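Local atomic coordinates of AtGH3.15 acyl acid amido synthetase (Arabidopsis thaliana, PDB entry 6E1Q), a protein that catalyses the ATP-dependent conjugation of glutamine, and possibly cysteine, to the auxin precursor indole-3-butyric acid, and of glutamine to the phenoxybutyrate herbicide 2,4-DB. Residues D390-V395 and R403-D408; L460-F465 and W482-K487; V514-R519 and K582-E587; L14-D19 and S122-P127. All blocks are in the same frame, centred on the assembly; numbering follows the deposited sequence. Where two conformers were deposited one is given.

Contact 1: residues D390-V395 and R403-D408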
loop_
_atom_site.group_PDB
_atom_site.type_symbol
_atom_site.label_atom_id
_atom_site.label_comp_id
_atom_site.label_asym_id
_atom_site.label_seq_id
_atom_site.Cartn_x
_atom_site.Cartn_y
_atom_site.Cartn_z
ATOM N N ASP A 390 -2.591 21.275 -1.671
ATOM C CA ASP A 390 -1.821 20.046 -1.490
ATOM C C ASP A 390 -0.943 20.190 -0.263
ATOM O O ASP A 390 -0.396 21.264 -0.012
ATOM C CB ASP A 390 -0.934 19.743 -2.709
ATOM C CG ASP A 390 -1.737 19.283 -3.939
ATOM O OD1 ASP A 390 -2.954 19.045 -3.817
ATOM O OD2 ASP A 390 -1.147 19.147 -5.030
ATOM N N TYR A 391 -0.785 19.098 0.487
ATOM C CA TYR A 391 -0.037 19.153 1.729
ATOM C C TYR A 391 0.727 17.859 1.955
ATOM O O TYR A 391 0.289 16.781 1.548
ATOM C CB TYR A 391 -0.957 19.383 2.914
ATOM C CG TYR A 391 -1.702 20.701 2.927
ATOM C CD1 TYR A 391 -1.136 21.838 3.502
ATOM C CD2 TYR A 391 -2.988 20.792 2.411
ATOM C CE1 TYR A 391 -1.838 23.049 3.538
ATOM C CE2 TYR A 391 -3.699 21.988 2.441
ATOM C CZ TYR A 391 -3.120 23.110 3.003
ATOM O OH TYR A 391 -3.836 24.287 3.037
ATOM N N GLU A 392 1.850 17.975 2.658
ATOM C CA GLU A 392 2.561 16.818 3.179
ATOM C C GLU A 392 2.333 16.726 4.680
ATOM O O GLU A 392 2.611 17.699 5.393
ATOM C CB GLU A 392 4.061 16.915 2.864
ATOM C CG GLU A 392 4.868 15.803 3.538
ATOM C CD GLU A 392 6.370 15.857 3.261
ATOM O OE1 GLU A 392 6.885 16.885 2.761
ATOM O OE2 GLU A 392 7.034 14.846 3.566
ATOM N N PRO A 393 1.848 15.610 5.222
ATOM C CA PRO A 393 1.625 15.551 6.674
ATOM C C PRO A 393 2.938 15.592 7.444
ATOM O O PRO A 393 3.964 15.070 7.003
ATOM C CB PRO A 393 0.900 14.214 6.878
ATOM C CG PRO A 393 0.385 13.840 5.509
ATOM C CD PRO A 393 1.436 14.368 4.555
ATOM N N VAL A 394 2.883 16.244 8.600
ATOM C CA VAL A 394 4.000 16.421 9.512
ATOM C C VAL A 394 3.482 15.961 10.870
ATOM O O VAL A 394 2.639 16.640 11.479
ATOM C CB VAL A 394 4.471 17.887 9.547
ATOM C CG1 VAL A 394 5.567 18.083 10.558
ATOM C CG2 VAL A 394 4.946 18.328 8.155
ATOM N N VAL A 395 3.932 14.791 11.326
ATOM C CA VAL A 395 3.285 14.103 12.435
ATOM C C VAL A 395 4.170 14.139 13.668
ATOM O O VAL A 395 5.399 14.024 13.594
ATOM C CB VAL A 395 2.898 12.651 12.078
ATOM C CG1 VAL A 395 2.025 12.624 10.818
ATOM C CG2 VAL A 395 4.161 11.753 11.920
ATOM N N ARG A 403 7.221 16.293 14.744
ATOM C CA ARG A 403 7.152 17.105 13.524
ATOM C C ARG A 403 7.907 16.438 12.381
ATOM O O ARG A 403 8.831 16.997 11.785
ATOM C CB ARG A 403 7.677 18.521 13.757
ATOM C CG ARG A 403 7.154 19.141 15.033
ATOM C CD ARG A 403 7.443 20.620 15.085
ATOM N NE ARG A 403 6.503 21.383 14.272
ATOM C CZ ARG A 403 6.698 22.643 13.897
ATOM N NH1 ARG A 403 7.809 23.280 14.252
ATOM N NH2 ARG A 403 5.784 23.261 13.167
ATOM N N TYR A 404 7.475 15.223 12.080
ATOM C CA TYR A 404 8.201 14.329 11.202
ATOM C C TYR A 404 7.480 14.266 9.864
ATOM O O TYR A 404 6.261 14.071 9.810
ATOM C CB TYR A 404 8.311 12.948 11.857
ATOM C CG TYR A 404 8.798 11.819 10.976
ATOM C CD1 TYR A 404 7.914 11.140 10.128
ATOM C CD2 TYR A 404 10.127 11.389 11.027
ATOM C CE1 TYR A 404 8.347 10.075 9.337
ATOM C CE2 TYR A 404 10.570 10.329 10.229
ATOM C CZ TYR A 404 9.677 9.675 9.393
ATOM O OH TYR A 404 10.092 8.615 8.606
ATOM N N ARG A 405 8.233 14.437 8.795
ATOM C CA ARG A 405 7.665 14.491 7.463
ATOM C C ARG A 405 7.426 13.080 6.952
ATOM O O ARG A 405 8.348 12.263 6.888
ATOM C CB ARG A 405 8.587 15.270 6.531
ATOM C CG ARG A 405 8.498 16.771 6.763
ATOM C CD ARG A 405 9.607 17.492 6.018
ATOM N NE ARG A 405 9.401 17.404 4.580
ATOM C CZ ARG A 405 10.299 17.783 3.679
ATOM N NH1 ARG A 405 11.463 18.283 4.078
ATOM N NH2 ARG A 405 10.028 17.666 2.385
ATOM N N VAL A 406 6.179 12.813 6.577
ATOM C CA VAL A 406 5.739 11.473 6.234
ATOM C C VAL A 406 6.055 11.126 4.786
ATOM O O VAL A 406 6.194 9.943 4.452
ATOM C CB VAL A 406 4.241 11.401 6.591
ATOM C CG1 VAL A 406 3.506 10.419 5.738
ATOM C CG2 VAL A 406 4.095 11.066 8.070
ATOM N N GLY A 407 6.226 12.123 3.921
ATOM C CA GLY A 407 6.625 11.867 2.551
ATOM C C GLY A 407 5.489 11.588 1.590
ATOM O O GLY A 407 5.755 11.229 0.438
ATOM N N ASP A 408 4.238 11.694 2.036
ATOM C CA ASP A 408 3.078 11.662 1.160
ATOM C C ASP A 408 2.622 13.084 0.877
ATOM O O ASP A 408 2.900 14.007 1.640
ATOM C CB ASP A 408 1.912 10.896 1.783
ATOM C CG ASP A 408 2.238 9.454 2.080
ATOM O OD1 ASP A 408 3.046 8.853 1.341
ATOM O OD2 ASP A 408 1.666 8.927 3.060
#
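Val395 faces both Arg403 and Tyr404, a G1 beta bulge in the hairpin formed by strands 390-396 and 404-416 of the GH3 central domain. Among the backbone bonds, Val395 N donates to Tyr404 O at 2.9 Å and Tyr404 N answers to Val395 O at 2.8 Å. Past the non-hydrogen-bonded pair of Val394 and Arg405, Val406 N reaches Pro393 O at 3.2 Å. Arg403 adopts the left-handed conformation of the bulge (phi 49°), and its N bonds to Thr396 OG1.

Glu392 and Arg405 form the salt bridge of the contact. With CG anti to the backbone N (chi1 173°) and the chain extended, Glu392 carries its carboxylate over to the opposite strand. Arg405 grips OE1 side-on with two nitrogens: NE, 3.1 Å from Glu392 OE1, comes from above the carboxylate plane, and NH2 takes the syn lone pair. The two flat groups stand 74° apart. Glu392 OE2 receives a weak bond from Gly407 N at 2.9 Å. With an alanine here, the Arg405 guanidinium would probably lose its anionic mate and be freer to turn.

Apolar contact is provided by Val395 CG1, 3.8 Å from Val406 CG2, the two side chains crossing almost at right angles. Asp408, an ATP-binding residue, directs its carboxylate to Tyr326 and Arg427, while its carbonyl O approaches Glu392 CA in a CA-H...O contact of 3.2 Å.

Contact 2: residues L460-F465 and W482-K487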
loop_
_atom_site.group_PDB
_atom_site.type_symbol
_atom_site.label_atom_id
_atom_site.label_comp_id
_atom_site.label_asym_id
_atom_site.label_seq_id
_atom_site.Cartn_x
_atom_site.Cartn_y
_atom_site.Cartn_z
ATOM N N LEU A 460 -7.782 -3.923 -25.566
ATOM C CA LEU A 460 -6.493 -4.151 -24.947
ATOM C C LEU A 460 -6.465 -3.423 -23.612
ATOM O O LEU A 460 -7.154 -2.411 -23.421
ATOM C CB LEU A 460 -5.357 -3.675 -25.853
ATOM C CG LEU A 460 -5.233 -4.524 -27.107
ATOM C CD1 LEU A 460 -4.276 -3.898 -28.086
ATOM C CD2 LEU A 460 -4.786 -5.940 -26.704
ATOM N N MET A 461 -5.687 -3.959 -22.687
ATOM C CA MET A 461 -5.555 -3.402 -21.346
ATOM C C MET A 461 -4.078 -3.318 -20.989
ATOM O O MET A 461 -3.295 -4.209 -21.336
ATOM C CB MET A 461 -6.298 -4.268 -20.301
ATOM C CG MET A 461 -6.505 -3.579 -18.937
ATOM S SD MET A 461 -7.288 -4.623 -17.665
ATOM C CE MET A 461 -8.952 -3.959 -17.666
ATOM N N LEU A 462 -3.692 -2.240 -20.308
ATOM C CA LEU A 462 -2.344 -2.148 -19.774
ATOM C C LEU A 462 -2.317 -2.876 -18.429
ATOM O O LEU A 462 -3.061 -2.509 -17.515
ATOM C CB LEU A 462 -1.935 -0.682 -19.635
ATOM C CG LEU A 462 -0.575 -0.455 -18.993
ATOM C CD1 LEU A 462 0.532 -1.053 -19.881
ATOM C CD2 LEU A 462 -0.359 1.058 -18.753
ATOM N N MET A 463 -1.495 -3.925 -18.312
ATOM C CA MET A 463 -1.459 -4.677 -17.055
ATOM C C MET A 463 -0.497 -4.079 -16.038
ATOM O O MET A 463 -0.778 -4.101 -14.837
ATOM C CB MET A 463 -1.086 -6.129 -17.314
ATOM C CG MET A 463 -1.847 -6.723 -18.496
ATOM S SD MET A 463 -3.598 -7.033 -18.175
ATOM C CE MET A 463 -3.516 -8.484 -17.129
ATOM N N ASP A 464 0.657 -3.584 -16.484
ATOM C CA ASP A 464 1.625 -2.964 -15.584
ATOM C C ASP A 464 2.574 -2.151 -16.451
ATOM O O ASP A 464 2.638 -2.349 -17.668
ATOM C CB ASP A 464 2.408 -4.014 -14.759
ATOM C CG ASP A 464 2.680 -3.558 -13.311
ATOM O OD1 ASP A 464 2.499 -2.369 -13.004
ATOM O OD2 ASP A 464 2.990 -4.407 -12.454
ATOM N N PHE A 465 3.321 -1.249 -15.815
ATOM C CA PHE A 465 4.322 -0.472 -16.531
ATOM C C PHE A 465 5.446 -0.069 -15.588
ATOM O O PHE A 465 5.283 -0.034 -14.369
ATOM C CB PHE A 465 3.723 0.783 -17.178
ATOM C CG PHE A 465 3.481 1.898 -16.207
ATOM C CD1 PHE A 465 2.285 1.971 -15.505
ATOM C CD2 PHE A 465 4.446 2.871 -15.997
ATOM C CE1 PHE A 465 2.051 3.004 -14.612
ATOM C CE2 PHE A 465 4.229 3.896 -15.089
ATOM C CZ PHE A 465 3.038 3.955 -14.395
ATOM N N TRP A 482 5.439 -1.292 -21.333
ATOM C CA TRP A 482 4.016 -1.587 -21.205
ATOM C C TRP A 482 3.804 -3.088 -21.364
ATOM O O TRP A 482 4.174 -3.663 -22.393
ATOM C CB TRP A 482 3.199 -0.834 -22.266
ATOM C CG TRP A 482 2.774 0.556 -21.863
ATOM C CD1 TRP A 482 3.293 1.309 -20.860
ATOM C CD2 TRP A 482 1.732 1.337 -22.457
ATOM N NE1 TRP A 482 2.646 2.520 -20.792
ATOM C CE2 TRP A 482 1.678 2.560 -21.757
ATOM C CE3 TRP A 482 0.840 1.121 -23.510
ATOM C CZ2 TRP A 482 0.765 3.562 -22.070
ATOM C CZ3 TRP A 482 -0.075 2.121 -23.824
ATOM C CH2 TRP A 482 -0.109 3.318 -23.099
ATOM N N GLU A 483 3.205 -3.721 -20.363
ATOM C CA GLU A 483 2.759 -5.104 -20.514
ATOM C C GLU A 483 1.259 -5.096 -20.775
ATOM O O GLU A 483 0.483 -4.639 -19.930
ATOM C CB GLU A 483 3.084 -5.953 -19.288
ATOM C CG GLU A 483 2.625 -7.394 -19.471
ATOM C CD GLU A 483 3.076 -8.316 -18.361
ATOM O OE1 GLU A 483 4.201 -8.127 -17.843
ATOM O OE2 GLU A 483 2.302 -9.242 -18.023
ATOM N N LEU A 484 0.858 -5.578 -21.948
ATOM C CA LEU A 484 -0.527 -5.544 -22.393
ATOM C C LEU A 484 -1.191 -6.908 -22.240
ATOM O O LEU A 484 -0.536 -7.945 -22.343
ATOM C CB LEU A 484 -0.616 -5.088 -23.859
ATOM C CG LEU A 484 -0.063 -3.682 -24.135
ATOM C CD1 LEU A 484 -0.169 -3.281 -25.616
ATOM C CD2 LEU A 484 -0.734 -2.645 -23.235
ATOM N N GLY A 485 -2.521 -6.891 -22.014
ATOM C CA GLY A 485 -3.323 -8.099 -22.038
ATOM C C GLY A 485 -4.690 -7.848 -22.659
ATOM O O GLY A 485 -5.047 -6.708 -22.992
ATOM N N SER A 486 -5.452 -8.932 -22.811
ATOM C CA SER A 486 -6.791 -8.867 -23.399
ATOM C C SER A 486 -7.626 -10.042 -22.897
ATOM O O SER A 486 -7.154 -10.883 -22.131
ATOM C CB SER A 486 -6.719 -8.866 -24.919
ATOM O OG SER A 486 -6.705 -10.188 -25.426
ATOM N N LYS A 487 -8.885 -10.094 -23.341
ATOM C CA LYS A 487 -9.789 -11.184 -22.985
ATOM C C LYS A 487 -9.677 -12.388 -23.914
ATOM O O LYS A 487 -10.076 -13.495 -23.530
ATOM C CB LYS A 487 -11.240 -10.685 -22.968
ATOM C CG LYS A 487 -11.909 -10.664 -21.589
ATOM C CD LYS A 487 -13.407 -10.334 -21.689
ATOM C CE LYS A 487 -13.869 -9.430 -20.552
ATOM N NZ LYS A 487 -15.000 -8.528 -20.906
#
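Strands 461-465 and 482-485 run antiparallel with their axes 4.5 Å apart at the closest and 141° between their directions, forming the paired arms of a beta hairpin at one border of the four-stranded sheet of the GH3 C-terminal domain. Met461 and Gly485 exchange two backbone bonds, Met461 N to Gly485 O measuring 2.8 Å. Farther along, two residues, Met463 and Asp464, lie opposite the single Glu483, as in a beta bulge: Met463 N donates to Glu483 O at 2.7 Å and Glu483 N to Asp464 O at 3.1 Å.

Leu462, Phe465, Trp482 and Leu484 share one face of the sheet, which helix 441-452 covers in part. Leu462 CD1 lies over the five-membered ring of Trp482 in a CH-pi contact, 3.7 Å from the centroid and 24° off the normal, and it also meets Leu484 CD2 at 3.9 Å. Phe465 approaches the indole through its CB, 3.7 Å from Trp482 CD1, whereas its ring turns away to a cation-pi contact with Arg559.

On the other face, Asp464 is bound by Arg559 and Thr557, and Glu483 by the backbone N atoms of Gly536 and Phe538. Here the Met463 chain, with CG beside the backbone N and bends further out, folds over Gly485, its SD 4.0 Å from Gly485 CA.

Contact 3: residues V514-R519 and K582-E587; sequences VYRKGR and KIPSWE
Trp586 lies flat against the aliphatic stem of Lys517, and this is the close-packed end of the contact. Lys517 CG sits 3.5 Å from the centroid of the six-membered indole ring, only 5° off its normal, in a CH-pi contact. CG is anti to the backbone N of Lys517 (chi1 -175°), which lays the stem along the indole in the same direction; the ammonium group continues past it to Asp522. Next to the indole, Arg516 NH1 donates to Ser585 O at 2.9 Å with an angle of 154°, the acceptor lying near the guanidinium plane, while Arg516 NE is bound by Leu511 O.

The arrangement is an irregular C-terminal tail, following strand 574-579, laid across helix 513-522 of the GH3 C-terminal domain. Pro584 nestles between two arginines of the helix, its CB 3.9 Å from Arg516 CG and its CG 3.8 Å from Arg519 CB. The Pro584 CD atom lies over one face of the Arg519 guanidinium, which is tethered by its NE to Glu508.

Toward the start of the tail the fit slackens. The exposed Ile583 side chain comes no closer than 4.1 Å, from its CG1 to Arg519 NH1, and the exposed Lys582 points its side chain off the helix to Glu502.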
loop_
_atom_site.group_PDB
_atom_site.type_symbol
_atom_site.label_atom_id
_atom_site.label_comp_id
_atom_site.label_asym_id
_atom_site.label_seq_id
_atom_site.Cartn_x
_atom_site.Cartn_y
_atom_site.Cartn_z
ATOM N N VAL A 514 8.411 21.536 -18.197
ATOM C CA VAL A 514 9.855 21.428 -18.381
ATOM C C VAL A 514 10.170 20.325 -19.379
ATOM O O VAL A 514 10.990 20.510 -20.289
ATOM C CB VAL A 514 10.569 21.210 -17.031
ATOM C CG1 VAL A 514 12.063 21.012 -17.246
ATOM C CG2 VAL A 514 10.340 22.403 -16.114
ATOM N N TYR A 515 9.505 19.175 -19.244
ATOM C CA TYR A 515 9.608 18.135 -20.264
ATOM C C TYR A 515 9.176 18.668 -21.625
ATOM O O TYR A 515 9.880 18.502 -22.627
ATOM C CB TYR A 515 8.755 16.916 -19.877
ATOM C CG TYR A 515 8.830 15.805 -20.906
ATOM C CD1 TYR A 515 7.969 15.783 -22.009
ATOM C CD2 TYR A 515 9.784 14.796 -20.798
ATOM C CE1 TYR A 515 8.054 14.777 -22.969
ATOM C CE2 TYR A 515 9.872 13.786 -21.745
ATOM C CZ TYR A 515 9.000 13.786 -22.825
ATOM O OH TYR A 515 9.092 12.803 -23.771
ATOM N N ARG A 516 8.014 19.315 -21.680
ATOM C CA ARG A 516 7.444 19.649 -22.978
ATOM C C ARG A 516 8.231 20.767 -23.649
ATOM O O ARG A 516 8.471 20.721 -24.862
ATOM C CB ARG A 516 5.970 20.012 -22.817
ATOM C CG ARG A 516 5.106 18.784 -22.546
ATOM C CD ARG A 516 3.622 19.118 -22.446
ATOM N NE ARG A 516 3.289 19.710 -21.154
ATOM C CZ ARG A 516 3.139 21.012 -20.943
ATOM N NH1 ARG A 516 3.291 21.875 -21.939
ATOM N NH2 ARG A 516 2.839 21.455 -19.731
ATOM N N LYS A 517 8.666 21.764 -22.871
ATOM C CA LYS A 517 9.574 22.773 -23.406
ATOM C C LYS A 517 10.869 22.130 -23.890
ATOM O O LYS A 517 11.410 22.512 -24.934
ATOM C CB LYS A 517 9.855 23.842 -22.350
ATOM C CG LYS A 517 10.693 24.996 -22.853
ATOM C CD LYS A 517 12.124 24.960 -22.388
ATOM C CE LYS A 517 12.607 26.379 -22.104
ATOM N NZ LYS A 517 14.079 26.445 -21.950
ATOM N N GLY A 518 11.364 21.131 -23.154
ATOM C CA GLY A 518 12.522 20.387 -23.618
ATOM C C GLY A 518 12.291 19.728 -24.965
ATOM O O GLY A 518 13.178 19.711 -25.820
ATOM N N ARG A 519 11.094 19.177 -25.174
ATOM C CA ARG A 519 10.807 18.502 -26.433
ATOM C C ARG A 519 10.617 19.509 -27.559
ATOM O O ARG A 519 11.180 19.353 -28.650
ATOM C CB ARG A 519 9.563 17.625 -26.288
ATOM C CG ARG A 519 9.858 16.227 -25.756
ATOM C CD ARG A 519 10.414 15.388 -26.876
ATOM N NE ARG A 519 9.347 14.738 -27.617
ATOM C CZ ARG A 519 9.281 14.675 -28.941
ATOM N NH1 ARG A 519 10.228 15.226 -29.678
ATOM N NH2 ARG A 519 8.261 14.056 -29.524
ATOM N N LYS A 582 4.576 12.966 -32.801
ATOM C CA LYS A 582 4.169 14.358 -32.729
ATOM C C LYS A 582 4.883 15.012 -31.558
ATOM O O LYS A 582 5.187 14.362 -30.554
ATOM C CB LYS A 582 2.640 14.491 -32.579
ATOM C CG LYS A 582 1.847 13.981 -33.789
ATOM C CD LYS A 582 0.561 13.278 -33.365
ATOM C CE LYS A 582 -0.509 14.256 -32.907
ATOM N NZ LYS A 582 -1.619 13.577 -32.151
ATOM N N ILE A 583 5.175 16.297 -31.705
ATOM C CA ILE A 583 5.831 17.044 -30.637
ATOM C C ILE A 583 4.757 17.597 -29.708
ATOM O O ILE A 583 3.754 18.146 -30.189
ATOM C CB ILE A 583 6.735 18.147 -31.211
ATOM C CG1 ILE A 583 7.807 17.528 -32.105
ATOM C CG2 ILE A 583 7.395 18.947 -30.113
ATOM C CD1 ILE A 583 7.517 17.645 -33.582
ATOM N N PRO A 584 4.910 17.461 -28.389
ATOM C CA PRO A 584 3.897 17.987 -27.465
ATOM C C PRO A 584 3.891 19.508 -27.450
ATOM O O PRO A 584 4.868 20.170 -27.799
ATOM C CB PRO A 584 4.319 17.415 -26.107
ATOM C CG PRO A 584 5.776 17.127 -26.247
ATOM C CD PRO A 584 5.999 16.757 -27.683
ATOM N N SER A 585 2.754 20.064 -27.048
ATOM C CA SER A 585 2.593 21.507 -27.055
ATOM C C SER A 585 3.236 22.138 -25.823
ATOM O O SER A 585 3.360 21.514 -24.767
ATOM C CB SER A 585 1.109 21.871 -27.134
ATOM O OG SER A 585 0.384 21.259 -26.078
ATOM N N TRP A 586 3.661 23.392 -25.982
ATOM C CA TRP A 586 4.201 24.196 -24.894
ATOM C C TRP A 586 4.280 25.656 -25.337
ATOM O O TRP A 586 4.697 25.941 -26.465
ATOM C CB TRP A 586 5.584 23.692 -24.462
ATOM C CG TRP A 586 6.134 24.478 -23.312
ATOM C CD1 TRP A 586 5.935 24.241 -21.979
ATOM C CD2 TRP A 586 6.932 25.664 -23.392
ATOM N NE1 TRP A 586 6.574 25.201 -21.229
ATOM C CE2 TRP A 586 7.190 26.089 -22.073
ATOM C CE3 TRP A 586 7.455 26.408 -24.455
ATOM C CZ2 TRP A 586 7.953 27.223 -21.787
ATOM C CZ3 TRP A 586 8.210 27.529 -24.172
ATOM C CH2 TRP A 586 8.457 27.923 -22.848
ATOM N N GLU A 587 3.880 26.576 -24.458
ATOM C CA GLU A 587 3.935 28.021 -24.711
ATOM C C GLU A 587 5.295 28.467 -25.241
ATOM O O GLU A 587 6.221 28.713 -24.466
ATOM C CB GLU A 587 3.610 28.794 -23.423
ATOM C CG GLU A 587 3.870 30.303 -23.488
ATOM C CD GLU A 587 4.404 30.854 -22.178
ATOM O OE1 GLU A 587 5.638 31.019 -22.062
ATOM O OE2 GLU A 587 3.592 31.113 -21.262
#

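Contact 4: residues L14-D19 and S122-P127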
loop_
_atom_site.group_PDB
_atom_site.type_symbol
_atom_site.label_atom_id
_atom_site.label_comp_id
_atom_site.label_asym_id
_atom_site.label_seq_id
_atom_site.Cartn_x
_atom_site.Cartn_y
_atom_site.Cartn_z
ATOM N N LEU A 14 -20.117 4.343 16.958
ATOM C CA LEU A 14 -20.393 5.369 15.958
ATOM C C LEU A 14 -20.554 6.736 16.606
ATOM O O LEU A 14 -20.154 7.757 16.033
ATOM C CB LEU A 14 -21.654 5.008 15.170
ATOM C CG LEU A 14 -21.641 3.671 14.424
ATOM C CD1 LEU A 14 -23.033 3.343 13.910
ATOM C CD2 LEU A 14 -20.641 3.718 13.284
ATOM N N SER A 15 -21.153 6.779 17.801
ATOM C CA SER A 15 -21.270 8.052 18.503
ATOM C C SER A 15 -19.901 8.589 18.912
ATOM O O SER A 15 -19.677 9.802 18.886
ATOM C CB SER A 15 -22.177 7.901 19.721
ATOM O OG SER A 15 -22.050 9.019 20.568
ATOM N N LEU A 16 -18.966 7.710 19.266
ATOM C CA LEU A 16 -17.622 8.169 19.601
ATOM C C LEU A 16 -16.891 8.706 18.367
ATOM O O LEU A 16 -16.148 9.697 18.454
ATOM C CB LEU A 16 -16.825 7.028 20.232
ATOM C CG LEU A 16 -15.522 7.478 20.888
ATOM C CD1 LEU A 16 -15.819 8.582 21.898
ATOM C CD2 LEU A 16 -14.807 6.308 21.553
ATOM N N LEU A 17 -17.071 8.056 17.216
ATOM C CA LEU A 17 -16.461 8.568 15.993
ATOM C C LEU A 17 -16.986 9.966 15.668
ATOM O O LEU A 17 -16.246 10.810 15.147
ATOM C CB LEU A 17 -16.723 7.613 14.832
ATOM C CG LEU A 17 -16.077 6.227 14.856
ATOM C CD1 LEU A 17 -16.614 5.368 13.719
ATOM C CD2 LEU A 17 -14.548 6.323 14.782
ATOM N N GLU A 18 -18.263 10.229 15.956
ATOM C CA GLU A 18 -18.783 11.581 15.759
ATOM C C GLU A 18 -18.095 12.568 16.698
ATOM O O GLU A 18 -17.631 13.621 16.261
ATOM C CB GLU A 18 -20.308 11.608 15.940
ATOM C CG GLU A 18 -21.069 10.772 14.892
ATOM C CD GLU A 18 -20.690 11.092 13.429
ATOM O OE1 GLU A 18 -20.956 12.214 12.954
ATOM O OE2 GLU A 18 -20.140 10.203 12.738
ATOM N N ASP A 19 -18.002 12.230 17.992
ATOM C CA ASP A 19 -17.251 13.057 18.940
ATOM C C ASP A 19 -15.843 13.348 18.436
ATOM O O ASP A 19 -15.399 14.505 18.442
ATOM C CB ASP A 19 -17.167 12.369 20.308
ATOM C CG ASP A 19 -18.522 12.163 20.951
ATOM O OD1 ASP A 19 -19.531 12.693 20.430
ATOM O OD2 ASP A 19 -18.576 11.445 21.975
ATOM N N SER A 122 -8.995 0.573 15.677
ATOM C CA SER A 122 -9.503 -0.298 14.622
ATOM C C SER A 122 -10.822 -0.947 15.026
ATOM O O SER A 122 -11.693 -1.178 14.181
ATOM C CB SER A 122 -8.471 -1.375 14.271
ATOM O OG SER A 122 -8.646 -1.836 12.938
ATOM N N SER A 123 -10.980 -1.268 16.305
ATOM C CA SER A 123 -12.234 -1.861 16.743
ATOM C C SER A 123 -13.296 -0.789 16.905
ATOM O O SER A 123 -14.489 -1.070 16.767
ATOM C CB SER A 123 -12.035 -2.637 18.049
ATOM O OG SER A 123 -11.918 -1.764 19.163
ATOM N N LEU A 124 -12.871 0.445 17.179
ATOM C CA LEU A 124 -13.799 1.564 17.176
ATOM C C LEU A 124 -14.394 1.783 15.792
ATOM O O LEU A 124 -15.565 2.156 15.666
ATOM C CB LEU A 124 -13.086 2.823 17.651
ATOM C CG LEU A 124 -13.961 4.044 17.876
ATOM C CD1 LEU A 124 -15.129 3.654 18.756
ATOM C CD2 LEU A 124 -13.139 5.134 18.548
ATOM N N TYR A 125 -13.620 1.522 14.745
ATOM C CA TYR A 125 -14.027 1.857 13.393
ATOM C C TYR A 125 -14.801 0.734 12.708
ATOM O O TYR A 125 -15.618 1.011 11.816
ATOM C CB TYR A 125 -12.787 2.240 12.566
ATOM C CG TYR A 125 -13.062 2.443 11.096
ATOM C CD1 TYR A 125 -13.663 3.615 10.633
ATOM C CD2 TYR A 125 -12.728 1.470 10.169
ATOM C CE1 TYR A 125 -13.918 3.806 9.265
ATOM C CE2 TYR A 125 -12.989 1.646 8.811
ATOM C CZ TYR A 125 -13.576 2.813 8.364
ATOM O OH TYR A 125 -13.821 2.969 7.009
ATOM N N ALA A 126 -14.580 -0.523 13.104
ATOM C CA ALA A 126 -15.267 -1.637 12.446
ATOM C C ALA A 126 -16.798 -1.523 12.437
ATOM O O ALA A 126 -17.404 -1.860 11.401
ATOM C CB ALA A 126 -14.824 -2.957 13.094
ATOM N N PRO A 127 -17.480 -1.090 13.503
ATOM C CA PRO A 127 -18.948 -0.947 13.394
ATOM C C PRO A 127 -19.390 -0.040 12.259
ATOM O O PRO A 127 -20.465 -0.259 11.682
ATOM C CB PRO A 127 -19.352 -0.377 14.759
ATOM C CG PRO A 127 -18.268 -0.834 15.687
ATOM C CD PRO A 127 -17.008 -0.798 14.871
#
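Leu14 O accepts the backbone N-H of Glu18 at 3.1 Å, a regular helical bond within helix 10-22. No hydrogen bond crosses to the 122-127 segment, so leucine side chains carry the junction. The two short helical segments approach to 9.1 Å between axes at an angle of 110°, a steep helix-helix crossing in the GH3 N-terminal domain.

Leu124 is the central residue, its branched end reaching Leu16 and Leu17 alike. A chi1 of -172° swings the branch of Leu124 away from its own backbone N and toward helix 10-22, and its CD2 meets Leu16 CD2 at 3.6 Å, the two side chains crossing nearly perpendicularly. Against Leu17 it slides past in the opposite direction: Leu17 CD2 touches Leu124 CG at 3.9 Å, and Leu17 CD1 approaches the carbonyl Leu124 O at the same distance. Replacing Leu124 by alanine would probably open a gap between the helices and leave the methyls of Leu16 and Leu17 without their shared partner. At the other end Leu14 CD2 is 4.1 Å from Pro127 C, where helix 112-132 is kinked because the proline N has no bond to the preceding turn.

Leu2 and Phe5 of the N-terminal loop also touch Leu124. On the far side of helix 112-132, Tyr125 turns away from helix 10-22, bonds through its OH to Asn336 O after strand 332-335, and comes within about 4 Å, side chain to side chain, of Phe325 in strand 321-327, a residue of the ATP and substrate sites.

Along the chain the contacts close in series: contact 4, then 1, 2 and 3. Contact 4 joins two helices of the N-terminal domain, contact 1 is a hairpin of the central domain, and contact 2 is a hairpin in the C-terminal domain, to which the helix of contact 3 also belongs. Centres of contacts 1 and 4 are about 25 Å apart and both lie near ATP-site residues; the centres of contacts 2 and 3 are about 27 Å apart and away from those sites. Contacts 3 and 4 are farthest apart, about 50 Å between centres. Since the C-terminal domain of related adenylating enzymes swings between half-reactions, contacts 2 and 3 probably move with it as local units, while 1 and 4 stay with the larger body.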